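Local coordinates for protein putative exotoxin (superantigen) (Streptococcus pyogenes, PDB 1TY0) that probably acts as a secreted superantigen toxin of the staphylococcal/streptococcal family, binding zinc and able to use a common surface for T-cell receptor binding and dimerization, at residues A[129-134]-A[194-199]. Numbering follows the deposited sequence.
Sequences FTIQEF and KTINMK
A two-stranded antiparallel ribbon in the beta-grasp domain pairs Phe129 and Thr130, at the entrance to helix 131-146, with Thr195 and Ile196, which precede strand 201-209. Phe129 and Ile196 form the hydrogen-bonded pair: Phe129 N to Ile196 O is 2.9 Å and Ile196 N to Phe129 O 2.8 Å, both nearly straight at 171°. Thr130 and Thr195 follow as the non-hydrogen-bonded pair. One further backbone bond follows, from Ile131 N at the start of the helix to Lys194 O at 2.9 Å, tilted 29° from the carbonyl plane. A water bridges the same carbonyl oxygen to Gln132 N, so two donors grip Lys194 O. Thr130 is the helix N-cap, its OG1 accepting from Glu133 N.

On the face shared by Phe129 and Ile196 the contact is mainly apolar. With CG between backbone N and carbonyl carbon (chi1 62°), the Phe129 ring swings across Ile196, whose CB makes a CH-pi contact 4.3 Å from the ring centroid; Ile196 O sits 3.7 Å above the ring plane, offset toward the rim. Ile162 and Ile164 of strand 157-164 also pack on Ile196, tying the ribbon to the domain's main sheet. Ile131 runs alongside Lys194, and Ile131 CD1 packs tightly, 3.5 Å from Lys194 CB, while Lys194 NZ reaches a salt bridge with Glu170. At the ribbon's other end, bent Met198 makes an oblique Met-aromatic contact, SD 5.1 Å from the Phe129 ring centroid, and an apolar one, Met198 CE 3.5 Å from Phe129 CE2.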
# COMPACT_ATOMS: atom_id res chain seq x y z
N PHE A 129 17.93 11.43 -2.20
CA PHE A 129 16.85 10.46 -2.37
C PHE A 129 17.27 9.20 -3.11
O PHE A 129 18.27 9.19 -3.84
CB PHE A 129 15.66 11.12 -3.08
CG PHE A 129 15.98 11.59 -4.48
CD1 PHE A 129 15.89 10.73 -5.56
CD2 PHE A 129 16.41 12.90 -4.70
CE1 PHE A 129 16.21 11.15 -6.86
CE2 PHE A 129 16.73 13.34 -5.99
CZ PHE A 129 16.63 12.46 -7.07
N THR A 130 16.51 8.13 -2.93
CA THR A 130 16.82 6.87 -3.60
C THR A 130 16.15 6.83 -4.97
O THR A 130 15.12 7.47 -5.20
CB THR A 130 16.32 5.64 -2.81
OG1 THR A 130 14.88 5.69 -2.70
CG2 THR A 130 16.93 5.62 -1.42
N ILE A 131 16.75 6.08 -5.89
CA ILE A 131 16.18 5.93 -7.21
C ILE A 131 14.85 5.19 -7.00
O ILE A 131 13.92 5.37 -7.78
CB ILE A 131 17.12 5.13 -8.13
CG1 ILE A 131 18.38 5.97 -8.39
CG2 ILE A 131 16.41 4.79 -9.45
CD1 ILE A 131 19.42 5.30 -9.26
N GLN A 132 14.77 4.39 -5.95
CA GLN A 132 13.53 3.67 -5.66
C GLN A 132 12.37 4.65 -5.51
O GLN A 132 11.30 4.44 -6.05
CB GLN A 132 13.67 2.83 -4.38
CG GLN A 132 12.36 2.13 -3.98
CD GLN A 132 12.51 1.13 -2.82
OE1 GLN A 132 11.56 0.42 -2.48
NE2 GLN A 132 13.70 1.08 -2.21
N GLU A 133 12.60 5.74 -4.78
CA GLU A 133 11.54 6.72 -4.58
C GLU A 133 11.18 7.39 -5.91
O GLU A 133 10.00 7.56 -6.24
CB GLU A 133 11.96 7.80 -3.58
CG GLU A 133 10.87 8.84 -3.35
CD GLU A 133 11.22 9.84 -2.26
OE1 GLU A 133 12.13 9.57 -1.45
OE2 GLU A 133 10.57 10.91 -2.23
N PHE A 134 12.19 7.78 -6.66
CA PHE A 134 11.96 8.43 -7.95
C PHE A 134 11.24 7.47 -8.90
O PHE A 134 10.27 7.85 -9.56
CB PHE A 134 13.29 8.87 -8.56
CG PHE A 134 13.14 9.87 -9.67
CD1 PHE A 134 12.72 9.46 -10.93
CD2 PHE A 134 13.39 11.21 -9.45
CE1 PHE A 134 12.56 10.38 -11.96
CE2 PHE A 134 13.24 12.14 -10.47
CZ PHE A 134 12.82 11.72 -11.73
N LYS A 194 20.57 2.49 -4.50
CA LYS A 194 21.10 3.57 -5.32
C LYS A 194 20.51 4.91 -4.90
O LYS A 194 19.29 5.06 -4.81
CB LYS A 194 20.84 3.31 -6.81
CG LYS A 194 21.87 2.40 -7.44
CD LYS A 194 21.74 2.36 -8.96
CE LYS A 194 22.87 1.56 -9.57
NZ LYS A 194 22.76 1.48 -11.06
N THR A 195 21.39 5.87 -4.67
CA THR A 195 20.99 7.17 -4.19
C THR A 195 21.52 8.32 -5.04
O THR A 195 22.60 8.23 -5.64
CB THR A 195 21.49 7.33 -2.73
OG1 THR A 195 20.84 6.35 -1.91
CG2 THR A 195 21.23 8.72 -2.20
N ILE A 196 20.75 9.40 -5.09
CA ILE A 196 21.10 10.59 -5.85
C ILE A 196 20.92 11.84 -5.00
O ILE A 196 19.96 11.94 -4.24
CB ILE A 196 20.19 10.77 -7.09
CG1 ILE A 196 20.34 9.57 -8.03
CG2 ILE A 196 20.54 12.07 -7.81
CD1 ILE A 196 19.39 9.62 -9.22
N ASN A 197 21.85 12.79 -5.13
CA ASN A 197 21.74 14.05 -4.40
C ASN A 197 20.99 14.97 -5.36
O ASN A 197 21.41 15.15 -6.50
CB ASN A 197 23.12 14.63 -4.09
CG ASN A 197 23.95 13.72 -3.21
OD1 ASN A 197 23.51 13.28 -2.16
ND2 ASN A 197 25.18 13.45 -3.65
N MET A 198 19.89 15.55 -4.90
CA MET A 198 19.09 16.43 -5.75
C MET A 198 19.91 17.52 -6.44
O MET A 198 19.58 17.93 -7.55
CB MET A 198 17.97 17.08 -4.93
CG MET A 198 17.00 17.91 -5.76
SD MET A 198 16.17 16.97 -7.06
CE MET A 198 14.79 16.28 -6.14
N LYS A 199 20.98 17.97 -5.80
CA LYS A 199 21.81 19.02 -6.38
C LYS A 199 22.58 18.55 -7.60
O LYS A 199 23.02 19.36 -8.42
CB LYS A 199 22.77 19.59 -5.34
CG LYS A 199 23.79 18.60 -4.80
CD LYS A 199 24.75 19.29 -3.84
CE LYS A 199 25.74 18.32 -3.22
NZ LYS A 199 26.53 17.58 -4.24
O HOH W 1 17.29 3.00 -5.06